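PDB 4PR3: 5'-methylthioadenosine nucleosidase / s-adenosylhomocysteine nucleosidase from Brucella melitensis bv. 1, which belongs to the nucleosidases of the phosphorylase superfamily and holds adenine in a pocket of a two-chain assembly. Local coordinates for residues Arg45-Leu50 and Glu212-Ala217; Ile56-Val61 and Asp167-Ala172; Ser105-Asp110 and Ser145-Gly150; Ala139-Ala144 and Val218-Arg223. All blocks are in the same frame, centred on the assembly; numbering follows the deposited sequence.

In the fold
Contacts 1 and 4 lie on one side of the chain's centre and share helix 207-226. Their centres are about 12 Å apart. They meet where L50 CD1 packs on V218 CG1 (3.6 Å) and A217 O faces I141 CD1. Contacts 2 and 3 form a second pair, with centres about 10 Å apart. Here D167 N and S147 O probably hydrogen bond, and M168 packs on G149 and G150. Both touch the second subunit. Contact 2 holds D167 and M168 of the adenine pocket, and the R109 side chain of contact 3 is about 4 Å from adenine. Contact 1 is farther off, with the L214 side chain about 11 Å from adenine. Strand 142-148 connects contacts 4 and 3.

Contact 1 of 4, residues Arg45-Leu50 and Glu212-Ala217; sequences RHLAKL and EKLAGA
H46 packs its ring against E212, and a hydrogen bond between H46 ND1 and D211 OD2 fixes the turn of that ring. The other carboxylate oxygen of D211 bonds to the backbone N of L47. D211 thus ties the two helices together through both its oxygens, next to the packed side chains. E212 CB sits over the middle of one face of the H46 ring, 4.1 Å from the centroid. This is a CH-pi contact. E212 has CG anti to its backbone N (chi1 -180°) and is extended beyond, which carries its carboxylate alongside the imidazole. The two planes are 23° apart. E212 OE1 stays 4.0 Å from H46 CE1, and no hydrogen bond joins them. Further along the helices, toward A215 and L50, the contact is apolar. A215 CB fits between H46 CB and L50 CD1, at 3.7 Å from each. L47 reaches with CD2 to A215 CA (3.8 Å) and with CD1 toward L214 CD2. L47 and L214 are buried. The axes of the two short segments are 27° apart and approach to 8.2 Å. This is helix-on-helix packing in the alpha/beta fold of the phosphorylase superfamily, with 45-50 laid on helix 207-226.

Contact 2 of 4, residues Ile56-Val61 and Asp167-Ala172; sequences IGVGPV and DMETYA. With ADE (adenine), chain C.
E169 has CG anti to its carbonyl carbon (chi1 -77°) and bends at chi2 (84°), which turns its carboxylate back to the loop at G59. There OE2 takes the G59 N-H on its anti lone pair. The bond is 2.8 Å from G59 N to E169 OE2 and almost straight, at 176°. M168, modelled as selenomethionine, bends at chi3. Its CE meets V58 CG1 at 3.6 Å, while its CG lies 3.5 Å from N3 of adenine. One side chain therefore touches both loop and ligand. F125 and M111 of the second subunit pack on V58 and M168. D167 OD2 accepts three bonds: from E169 N, from T170 N and from T170 OG1. T170 N comes in on the syn lone pair at 2.8 Å from D167 OD2. E169 N and T170 OG1 approach out of the plane, from opposite sides. The bond to E169 N makes an Asx turn. D167 OD1 bonds to T148 OG1, so both carboxylate oxygens are held. A172 CB packs on P60 CB at 4.3 Å. Strand 165-167 ends at D167. G59 and E169 are the N-cap residues of helices 60-76 and 170-180, and the contact brings these two helix starts together.

Contact 3 of 4, residues Ser105-Asp110 and Ser145-Gly150; sequences SVSYRD and SLSTGG. With PO4 (phosphate ion), chain D.
S107 and R109 take part in a ladder of backbone hydrogen bonds with L146 and T148. L146 N gives to S105 O, S107 N to L146 O, T148 N to S107 O at 2.8 Å, and R109 N to T148 O. Side chains add further polar links. R109 is extended from CG to NE, and its guanidinium lies with one face over G149 N and T148 C. NH1 gives a nearly straight bond to S147 OG (3.2 Å, 168°), which lies in the guanidinium plane, and a weak one to S147 O. NH2 bonds to N151 O of the adenine pocket. Beyond the strands, D110 OD2 receives G150 N on its syn lone pair at 2.8 Å. S147 OG also donates to O2 of a phosphate ion (3.0 Å), probably from the crystallisation liquor. S107 OG lies close to the same ion. Apolar contact is slight: V106 CG2 meets L146 CG at 4.2 Å. As for aromatic contacts, the Y108 ring turns an edge to T148 O (3.4 Å from CD1) and stacks with Y171. The pair is a parallel strand ladder in the mixed central sheet of the phosphorylase superfamily, and the end of strand 142-148 leads into pocket residues N151-V153.

Contact 4 of 4, residues Ala139-Ala144 and Val218-Arg223; sequences AGIDTA and VARVER
Segment 139-144 passes beside helix 207-226 at a distance, with the nearest CA atoms, those of G140 and R220, 7.5 Å apart; G140 takes a positive phi (94°) as the chain turns toward strand 142-148. The R220 chain bends at chi3 (78°) and lays the guanidinium over this turn. A139 O lies near the guanidinium plane at its edge, 3.6 Å from R220 NE, and G140 O lies over one face. None of these approaches is a hydrogen bond. Having no side chain, G140 lets the arginine lie close, with G140 CA 3.8 Å from R220 NE. The turn leads into a strand of the central mixed sheet, and the helix covers one face of that sheet, with V221 resting on L185 and L187 of strand 184-192. This is the layered alpha/beta build of the phosphorylase superfamily. The I141 and R220 side chains run antiparallel, one alongside the other, and I141 CG1 comes to 4.0 Å from R220 CD. The tip of I141 goes deeper. Its CD1 meets V221 CG2 at 4.3 Å, beside the buried side of the helix. A139, G140 and R220 also touch a crystal neighbour, which may influence how the arginine lies.

Contact 1 of 4, residues Arg45-Leu50 and Glu212-Ala217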
loop_
_atom_site.group_PDB
_atom_site.type_symbol
_atom_site.label_atom_id
_atom_site.label_comp_id
_atom_site.label_asym_id
_atom_site.label_seq_id
_atom_site.Cartn_x
_atom_site.Cartn_y
_atom_site.Cartn_z
ATOM N N ARG A 45 28.328 0.905 -2.158
ATOM C CA ARG A 45 29.426 1.757 -1.708
ATOM C C ARG A 45 29.337 3.186 -2.243
ATOM O O ARG A 45 29.549 4.147 -1.502
ATOM C CB ARG A 45 30.771 1.144 -2.107
ATOM C CG ARG A 45 30.987 -0.277 -1.609
ATOM C CD ARG A 45 32.377 -0.798 -1.964
ATOM N NE ARG A 45 32.565 -0.966 -3.404
ATOM C CZ ARG A 45 33.180 -0.087 -4.189
ATOM N NH1 ARG A 45 33.673 1.034 -3.677
ATOM N NH2 ARG A 45 33.304 -0.329 -5.487
ATOM N N HIS A 46 29.033 3.320 -3.531
ATOM C CA HIS A 46 28.969 4.631 -4.172
ATOM C C HIS A 46 27.796 5.473 -3.670
ATOM O O HIS A 46 27.925 6.684 -3.489
ATOM C CB HIS A 46 28.895 4.485 -5.693
ATOM C CG HIS A 46 30.130 3.903 -6.306
ATOM N ND1 HIS A 46 30.371 2.547 -6.352
ATOM C CD2 HIS A 46 31.191 4.494 -6.903
ATOM C CE1 HIS A 46 31.527 2.327 -6.952
ATOM N NE2 HIS A 46 32.046 3.494 -7.296
ATOM N N LEU A 47 26.651 4.833 -3.452
ATOM C CA LEU A 47 25.488 5.526 -2.911
ATOM C C LEU A 47 25.713 5.894 -1.449
ATOM O O LEU A 47 25.197 6.902 -0.966
ATOM C CB LEU A 47 24.227 4.669 -3.053
ATOM C CG LEU A 47 23.592 4.608 -4.444
ATOM C CD1 LEU A 47 22.446 3.608 -4.475
ATOM C CD2 LEU A 47 23.111 5.988 -4.865
ATOM N N ALA A 48 26.494 5.072 -0.755
ATOM C CA ALA A 48 26.802 5.307 0.651
ATOM C C ALA A 48 27.562 6.616 0.844
ATOM O O ALA A 48 27.464 7.253 1.894
ATOM C CB ALA A 48 27.592 4.142 1.226
ATOM N N LYS A 49 28.318 7.013 -0.175
ATOM C CA LYS A 49 29.048 8.274 -0.131
ATOM C C LYS A 49 28.104 9.473 -0.215
ATOM O O LYS A 49 28.352 10.509 0.399
ATOM C CB LYS A 49 30.100 8.335 -1.247
ATOM C CG LYS A 49 31.314 7.444 -0.999
ATOM C CD LYS A 49 32.411 7.648 -2.045
ATOM C CE LYS A 49 32.053 6.999 -3.377
ATOM N NZ LYS A 49 33.157 7.099 -4.380
ATOM N N LEU A 50 27.020 9.322 -0.970
ATOM C CA LEU A 50 26.091 10.424 -1.225
ATOM C C LEU A 50 25.064 10.701 -0.122
ATOM O O LEU A 50 24.803 11.857 0.200
ATOM C CB LEU A 50 25.384 10.217 -2.566
ATOM C CG LEU A 50 26.320 10.109 -3.772
ATOM C CD1 LEU A 50 25.551 9.723 -5.019
ATOM C CD2 LEU A 50 27.067 11.413 -3.985
ATOM N N GLU A 212 26.722 2.092 -8.920
ATOM C CA GLU A 212 27.608 3.130 -9.438
ATOM C C GLU A 212 26.887 4.066 -10.410
ATOM O O GLU A 212 27.088 5.281 -10.385
ATOM C CB GLU A 212 28.835 2.508 -10.106
ATOM C CG GLU A 212 29.815 3.526 -10.674
ATOM C CD GLU A 212 31.034 2.879 -11.304
ATOM O OE1 GLU A 212 31.360 1.730 -10.932
ATOM O OE2 GLU A 212 31.666 3.516 -12.174
ATOM N N LYS A 213 26.046 3.498 -11.266
ATOM C CA LYS A 213 25.292 4.298 -12.227
ATOM C C LYS A 213 24.182 5.090 -11.544
ATOM O O LYS A 213 23.831 6.184 -11.979
ATOM C CB LYS A 213 24.723 3.412 -13.335
ATOM C CG LYS A 213 25.778 2.871 -14.288
ATOM C CD LYS A 213 25.167 1.929 -15.310
ATOM C CE LYS A 213 26.198 1.457 -16.325
ATOM N NZ LYS A 213 26.670 2.559 -17.209
ATOM N N LEU A 214 23.637 4.531 -10.469
ATOM C CA LEU A 214 22.610 5.206 -9.686
ATOM C C LEU A 214 23.205 6.399 -8.942
ATOM O O LEU A 214 22.553 7.430 -8.770
ATOM C CB LEU A 214 21.982 4.227 -8.693
ATOM C CG LEU A 214 20.459 4.124 -8.636
ATOM C CD1 LEU A 214 19.868 4.112 -10.027
ATOM C CD2 LEU A 214 20.056 2.866 -7.882
ATOM N N ALA A 215 24.449 6.251 -8.496
ATOM C CA ALA A 215 25.136 7.328 -7.799
ATOM C C ALA A 215 25.434 8.470 -8.770
ATOM O O ALA A 215 25.366 9.644 -8.407
ATOM C CB ALA A 215 26.413 6.815 -7.154
ATOM N N GLY A 216 25.761 8.116 -10.007
ATOM C CA GLY A 216 25.990 9.107 -11.039
ATOM C C GLY A 216 24.735 9.911 -11.313
ATOM O O GLY A 216 24.791 11.126 -11.487
ATOM N N ALA A 217 23.594 9.228 -11.340
ATOM C CA ALA A 217 22.313 9.890 -11.555
ATOM C C ALA A 217 21.962 10.809 -10.391
ATOM O O ALA A 217 21.454 11.909 -10.595
ATOM C CB ALA A 217 21.215 8.863 -11.770
#

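Contact 2 of 4, residues Ile56-Val61 and Asp167-Ala172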
loop_
_atom_site.group_PDB
_atom_site.type_symbol
_atom_site.label_atom_id
_atom_site.label_comp_id
_atom_site.label_asym_id
_atom_site.label_seq_id
_atom_site.Cartn_x
_atom_site.Cartn_y
_atom_site.Cartn_z
ATOM N N ILE A 56 12.442 1.602 3.282
ATOM C CA ILE A 56 10.999 1.692 3.102
ATOM C C ILE A 56 10.277 0.334 3.110
ATOM O O ILE A 56 9.059 0.258 3.292
ATOM C CB ILE A 56 10.702 2.558 1.832
ATOM C CG1 ILE A 56 10.372 3.990 2.244
ATOM C CG2 ILE A 56 9.622 1.974 0.947
ATOM C CD1 ILE A 56 9.483 4.072 3.450
ATOM N N GLY A 57 11.042 -0.745 3.001
ATOM C CA GLY A 57 10.453 -2.071 2.945
ATOM C C GLY A 57 10.100 -2.494 1.531
ATOM O O GLY A 57 10.274 -1.728 0.582
ATOM N N VAL A 58 9.585 -3.712 1.393
ATOM C CA VAL A 58 9.351 -4.310 0.082
ATOM C C VAL A 58 7.862 -4.442 -0.246
ATOM O O VAL A 58 7.081 -4.950 0.558
ATOM C CB VAL A 58 10.025 -5.697 -0.008
ATOM C CG1 VAL A 58 9.630 -6.412 -1.287
ATOM C CG2 VAL A 58 11.536 -5.558 0.092
ATOM N N GLY A 59 7.475 -3.979 -1.431
ATOM C CA GLY A 59 6.099 -4.089 -1.877
ATOM C C GLY A 59 5.299 -2.828 -1.625
ATOM O O GLY A 59 5.692 -1.994 -0.812
ATOM N N PRO A 60 4.161 -2.686 -2.321
ATOM C CA PRO A 60 3.311 -1.489 -2.245
ATOM C C PRO A 60 2.754 -1.211 -0.847
ATOM O O PRO A 60 2.705 -0.054 -0.442
ATOM C CB PRO A 60 2.171 -1.806 -3.219
ATOM C CG PRO A 60 2.757 -2.799 -4.171
ATOM C CD PRO A 60 3.676 -3.639 -3.334
ATOM N N VAL A 61 2.335 -2.246 -0.128
ATOM C CA VAL A 61 1.762 -2.056 1.205
ATOM C C VAL A 61 2.817 -1.639 2.232
ATOM O O VAL A 61 2.595 -0.708 3.010
ATOM C CB VAL A 61 0.995 -3.308 1.690
ATOM C CG1 VAL A 61 0.684 -3.212 3.181
ATOM C CG2 VAL A 61 -0.281 -3.481 0.889
ATOM N N ASP A 167 8.613 -2.133 -11.001
ATOM C CA ASP A 167 9.138 -2.166 -9.639
ATOM C C ASP A 167 8.036 -2.510 -8.641
ATOM O O ASP A 167 6.878 -2.698 -9.014
ATOM C CB ASP A 167 9.796 -0.836 -9.264
ATOM C CG ASP A 167 8.804 0.178 -8.720
ATOM O OD1 ASP A 167 7.694 0.295 -9.290
ATOM O OD2 ASP A 167 9.137 0.854 -7.719
HETATM N N MSE A 168 8.413 -2.649 -7.376
HETATM C CA MSE A 168 7.450 -2.957 -6.321
HETATM C C MSE A 168 7.030 -1.833 -5.369
HETATM O O MSE A 168 6.251 -2.067 -4.448
HETATM C CB MSE A 168 7.914 -4.192 -5.568
HETATM C CG MSE A 168 8.131 -5.346 -6.519
HETATM SE SE MSE A 168 9.022 -6.831 -5.696
HETATM C CE MSE A 168 7.725 -7.174 -4.276
ATOM N N GLU A 169 7.548 -0.628 -5.582
ATOM C CA GLU A 169 7.477 0.432 -4.569
ATOM C C GLU A 169 6.887 1.764 -5.030
ATOM O O GLU A 169 5.953 2.279 -4.422
ATOM C CB GLU A 169 8.836 0.662 -3.899
ATOM C CG GLU A 169 9.197 -0.387 -2.859
ATOM C CD GLU A 169 9.822 -1.625 -3.472
ATOM O OE1 GLU A 169 10.654 -1.477 -4.398
ATOM O OE2 GLU A 169 9.479 -2.743 -3.029
ATOM N N THR A 170 7.487 2.333 -6.070
ATOM C CA THR A 170 7.333 3.742 -6.430
ATOM C C THR A 170 5.917 4.324 -6.392
ATOM O O THR A 170 5.720 5.396 -5.826
ATOM C CB THR A 170 7.944 4.004 -7.818
ATOM O OG1 THR A 170 9.309 3.573 -7.819
ATOM C CG2 THR A 170 7.881 5.482 -8.174
ATOM N N TYR A 171 4.936 3.636 -6.969
ATOM C CA TYR A 171 3.568 4.160 -6.956
ATOM C C TYR A 171 3.047 4.347 -5.530
ATOM O O TYR A 171 2.296 5.278 -5.250
ATOM C CB TYR A 171 2.609 3.271 -7.755
ATOM C CG TYR A 171 1.173 3.744 -7.699
ATOM C CD1 TYR A 171 0.682 4.650 -8.633
ATOM C CD2 TYR A 171 0.309 3.290 -6.709
ATOM C CE1 TYR A 171 -0.627 5.091 -8.577
ATOM C CE2 TYR A 171 -0.994 3.725 -6.646
ATOM C CZ TYR A 171 -1.459 4.624 -7.580
ATOM O OH TYR A 171 -2.763 5.053 -7.512
ATOM N N ALA A 172 3.441 3.450 -4.635
ATOM C CA ALA A 172 3.051 3.566 -3.238
ATOM C C ALA A 172 3.716 4.783 -2.596
ATOM O O ALA A 172 3.127 5.442 -1.737
ATOM C CB ALA A 172 3.404 2.300 -2.485
HETATM N N9 ADE C . 12.739 -4.943 -9.109
HETATM C C8 ADE C . 13.821 -5.437 -9.783
HETATM N N7 ADE C . 13.516 -6.349 -10.674
HETATM C C5 ADE C . 12.139 -6.461 -10.578
HETATM C C6 ADE C . 11.202 -7.264 -11.259
HETATM N N6 ADE C . 11.535 -8.142 -12.210
HETATM N N1 ADE C . 9.903 -7.132 -10.921
HETATM C C2 ADE C . 9.569 -6.255 -9.967
HETATM N N3 ADE C . 10.358 -5.450 -9.258
HETATM C C4 ADE C . 11.644 -5.604 -9.616
#

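Contact 3 of 4, residues Ser105-Asp110 and Ser145-Gly150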
loop_
_atom_site.group_PDB
_atom_site.type_symbol
_atom_site.label_atom_id
_atom_site.label_comp_id
_atom_site.label_asym_id
_atom_site.label_seq_id
_atom_site.Cartn_x
_atom_site.Cartn_y
_atom_site.Cartn_z
ATOM N N SER A 105 6.733 8.558 -15.579
ATOM C CA SER A 105 5.379 8.314 -15.105
ATOM C C SER A 105 5.292 6.958 -14.426
ATOM O O SER A 105 6.086 6.063 -14.713
ATOM C CB SER A 105 4.391 8.379 -16.261
ATOM O OG SER A 105 4.681 7.380 -17.214
ATOM N N VAL A 106 4.325 6.810 -13.525
ATOM C CA VAL A 106 4.158 5.560 -12.795
ATOM C C VAL A 106 2.700 5.104 -12.803
ATOM O O VAL A 106 1.778 5.919 -12.829
ATOM C CB VAL A 106 4.694 5.669 -11.340
ATOM C CG1 VAL A 106 3.793 6.541 -10.498
ATOM C CG2 VAL A 106 4.847 4.290 -10.711
ATOM N N SER A 107 2.500 3.793 -12.808
ATOM C CA SER A 107 1.165 3.224 -12.751
ATOM C C SER A 107 1.136 2.065 -11.756
ATOM O O SER A 107 2.185 1.566 -11.345
ATOM C CB SER A 107 0.716 2.773 -14.141
ATOM O OG SER A 107 1.655 1.881 -14.714
ATOM N N TYR A 108 -0.068 1.657 -11.365
ATOM C CA TYR A 108 -0.265 0.615 -10.364
ATOM C C TYR A 108 -0.924 -0.583 -11.035
ATOM O O TYR A 108 -2.116 -0.551 -11.336
ATOM C CB TYR A 108 -1.183 1.171 -9.274
ATOM C CG TYR A 108 -1.388 0.306 -8.050
ATOM C CD1 TYR A 108 -0.493 -0.703 -7.712
ATOM C CD2 TYR A 108 -2.488 0.509 -7.228
ATOM C CE1 TYR A 108 -0.693 -1.480 -6.583
ATOM C CE2 TYR A 108 -2.697 -0.261 -6.107
ATOM C CZ TYR A 108 -1.802 -1.252 -5.787
ATOM O OH TYR A 108 -2.028 -2.010 -4.662
ATOM N N ARG A 109 -0.168 -1.656 -11.242
ATOM C CA ARG A 109 -0.667 -2.763 -12.061
ATOM C C ARG A 109 -1.540 -3.744 -11.286
ATOM O O ARG A 109 -2.220 -4.579 -11.883
ATOM C CB ARG A 109 0.481 -3.498 -12.755
ATOM C CG ARG A 109 1.498 -4.082 -11.805
ATOM C CD ARG A 109 2.544 -4.899 -12.536
ATOM N NE ARG A 109 3.504 -5.474 -11.600
ATOM C CZ ARG A 109 4.626 -4.876 -11.218
ATOM N NH1 ARG A 109 4.944 -3.683 -11.702
ATOM N NH2 ARG A 109 5.434 -5.478 -10.359
ATOM N N ASP A 110 -1.528 -3.640 -9.962
ATOM C CA ASP A 110 -2.347 -4.514 -9.134
ATOM C C ASP A 110 -3.793 -4.047 -9.091
ATOM O O ASP A 110 -4.667 -4.769 -8.624
ATOM C CB ASP A 110 -1.790 -4.598 -7.713
ATOM C CG ASP A 110 -0.455 -5.301 -7.653
ATOM O OD1 ASP A 110 -0.129 -6.034 -8.610
ATOM O OD2 ASP A 110 0.265 -5.126 -6.646
ATOM N N SER A 145 8.820 4.999 -18.434
ATOM C CA SER A 145 7.564 4.807 -17.724
ATOM C C SER A 145 7.700 3.606 -16.791
ATOM O O SER A 145 8.416 2.651 -17.096
ATOM C CB SER A 145 6.425 4.585 -18.714
ATOM O OG SER A 145 6.730 3.519 -19.598
ATOM N N LEU A 146 7.015 3.655 -15.655
ATOM C CA LEU A 146 7.184 2.631 -14.633
ATOM C C LEU A 146 5.861 2.017 -14.196
ATOM O O LEU A 146 4.828 2.686 -14.169
ATOM C CB LEU A 146 7.923 3.213 -13.424
ATOM C CG LEU A 146 8.232 2.298 -12.238
ATOM C CD1 LEU A 146 9.083 1.112 -12.665
ATOM C CD2 LEU A 146 8.928 3.084 -11.146
ATOM N N SER A 147 5.907 0.731 -13.866
ATOM C CA SER A 147 4.761 0.020 -13.315
ATOM C C SER A 147 5.110 -0.517 -11.927
ATOM O O SER A 147 6.174 -1.103 -11.731
ATOM C CB SER A 147 4.362 -1.131 -14.238
ATOM O OG SER A 147 3.243 -1.834 -13.734
ATOM N N THR A 148 4.217 -0.305 -10.964
ATOM C CA THR A 148 4.424 -0.799 -9.604
ATOM C C THR A 148 3.416 -1.890 -9.254
ATOM O O THR A 148 2.226 -1.756 -9.540
ATOM C CB THR A 148 4.328 0.341 -8.561
ATOM O OG1 THR A 148 5.411 1.264 -8.744
ATOM C CG2 THR A 148 4.377 -0.208 -7.139
ATOM N N GLY A 149 3.901 -2.969 -8.644
ATOM C CA GLY A 149 3.048 -4.058 -8.201
ATOM C C GLY A 149 3.728 -4.916 -7.148
ATOM O O GLY A 149 4.934 -4.812 -6.941
ATOM N N GLY A 150 2.957 -5.771 -6.482
ATOM C CA GLY A 150 3.500 -6.624 -5.442
ATOM C C GLY A 150 4.207 -7.857 -5.974
ATOM O O GLY A 150 4.819 -8.610 -5.215
HETATM P P PO4 D . 0.838 -1.283 -16.751
HETATM O O1 PO4 D . -0.044 -0.772 -15.635
HETATM O O2 PO4 D . 1.703 -2.396 -16.215
HETATM O O3 PO4 D . -0.017 -1.813 -17.880
HETATM O O4 PO4 D . 1.717 -0.159 -17.256
#

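Contact 4 of 4, residues Ala139-Ala144 and Val218-Arg223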
loop_
_atom_site.group_PDB
_atom_site.type_symbol
_atom_site.label_atom_id
_atom_site.label_comp_id
_atom_site.label_asym_id
_atom_site.label_seq_id
_atom_site.Cartn_x
_atom_site.Cartn_y
_atom_site.Cartn_z
ATOM N N ALA A 139 18.205 16.689 -16.863
ATOM C CA ALA A 139 18.982 16.488 -18.082
ATOM C C ALA A 139 20.112 15.492 -17.864
ATOM O O ALA A 139 20.715 15.453 -16.794
ATOM C CB ALA A 139 19.534 17.808 -18.576
ATOM N N GLY A 140 20.389 14.683 -18.880
ATOM C CA GLY A 140 21.503 13.754 -18.830
ATOM C C GLY A 140 21.124 12.368 -18.346
ATOM O O GLY A 140 21.974 11.487 -18.227
ATOM N N ILE A 141 19.842 12.173 -18.059
ATOM C CA ILE A 141 19.352 10.869 -17.631
ATOM C C ILE A 141 18.188 10.427 -18.510
ATOM O O ILE A 141 17.283 11.207 -18.791
ATOM C CB ILE A 141 18.896 10.887 -16.155
ATOM C CG1 ILE A 141 19.991 11.469 -15.261
ATOM C CG2 ILE A 141 18.516 9.490 -15.691
ATOM C CD1 ILE A 141 19.562 11.665 -13.829
ATOM N N ASP A 142 18.220 9.173 -18.946
ATOM C CA ASP A 142 17.130 8.611 -19.728
ATOM C C ASP A 142 15.831 8.612 -18.930
ATOM O O ASP A 142 15.847 8.521 -17.704
ATOM C CB ASP A 142 17.464 7.179 -20.136
ATOM C CG ASP A 142 18.306 7.105 -21.391
ATOM O OD1 ASP A 142 19.532 7.329 -21.307
ATOM O OD2 ASP A 142 17.735 6.801 -22.461
ATOM N N THR A 143 14.708 8.716 -19.632
ATOM C CA THR A 143 13.398 8.650 -18.999
ATOM C C THR A 143 12.723 7.335 -19.352
ATOM O O THR A 143 12.947 6.788 -20.432
ATOM C CB THR A 143 12.485 9.802 -19.450
ATOM O OG1 THR A 143 12.405 9.817 -20.882
ATOM C CG2 THR A 143 13.025 11.129 -18.970
ATOM N N ALA A 144 11.911 6.823 -18.431
ATOM C CA ALA A 144 11.151 5.604 -18.671
ATOM C C ALA A 144 9.857 5.606 -17.869
ATOM O O ALA A 144 9.798 6.148 -16.769
ATOM C CB ALA A 144 11.984 4.384 -18.319
ATOM N N VAL A 218 22.235 10.352 -9.172
ATOM C CA VAL A 218 21.955 11.137 -7.973
ATOM C C VAL A 218 22.744 12.439 -7.989
ATOM O O VAL A 218 22.211 13.502 -7.663
ATOM C CB VAL A 218 22.249 10.333 -6.683
ATOM C CG1 VAL A 218 22.302 11.244 -5.468
ATOM C CG2 VAL A 218 21.204 9.246 -6.491
ATOM N N ALA A 219 24.009 12.352 -8.390
ATOM C CA ALA A 219 24.854 13.529 -8.554
ATOM C C ALA A 219 24.230 14.554 -9.506
ATOM O O ALA A 219 24.286 15.759 -9.255
ATOM C CB ALA A 219 26.233 13.125 -9.039
ATOM N N ARG A 220 23.629 14.075 -10.589
ATOM C CA ARG A 220 23.009 14.970 -11.561
ATOM C C ARG A 220 21.717 15.583 -11.029
ATOM O O ARG A 220 21.361 16.705 -11.390
ATOM C CB ARG A 220 22.744 14.246 -12.883
ATOM C CG ARG A 220 23.940 13.471 -13.401
ATOM C CD ARG A 220 23.692 12.924 -14.791
ATOM N NE ARG A 220 23.851 13.961 -15.801
ATOM C CZ ARG A 220 24.971 14.168 -16.485
ATOM N NH1 ARG A 220 26.031 13.400 -16.271
ATOM N NH2 ARG A 220 25.027 15.140 -17.384
ATOM N N VAL A 221 21.014 14.849 -10.174
ATOM C CA VAL A 221 19.776 15.356 -9.594
ATOM C C VAL A 221 20.059 16.458 -8.577
ATOM O O VAL A 221 19.429 17.515 -8.608
ATOM C CB VAL A 221 18.942 14.237 -8.930
ATOM C CG1 VAL A 221 17.716 14.824 -8.248
ATOM C CG2 VAL A 221 18.533 13.195 -9.961
ATOM N N GLU A 222 21.015 16.209 -7.684
ATOM C CA GLU A 222 21.400 17.202 -6.688
ATOM C C GLU A 222 21.893 18.492 -7.346
ATOM O O GLU A 222 21.602 19.594 -6.874
ATOM C CB GLU A 222 22.458 16.636 -5.742
ATOM C CG GLU A 222 21.933 15.527 -4.839
ATOM C CD GLU A 222 22.964 15.059 -3.829
ATOM O OE1 GLU A 222 24.139 15.464 -3.950
ATOM O OE2 GLU A 222 22.599 14.293 -2.912
ATOM N N ARG A 223 22.621 18.349 -8.447
ATOM C CA ARG A 223 23.037 19.500 -9.226
ATOM C C ARG A 223 21.821 20.223 -9.793
ATOM O O ARG A 223 21.769 21.454 -9.806
ATOM C CB ARG A 223 23.972 19.078 -10.354
ATOM C CG ARG A 223 24.302 20.202 -11.315
ATOM C CD ARG A 223 24.978 21.367 -10.601
ATOM N NE ARG A 223 25.186 22.502 -11.499
ATOM C CZ ARG A 223 26.172 22.580 -12.388
ATOM N NH1 ARG A 223 27.042 21.583 -12.502
ATOM N NH2 ARG A 223 26.287 23.651 -13.166
#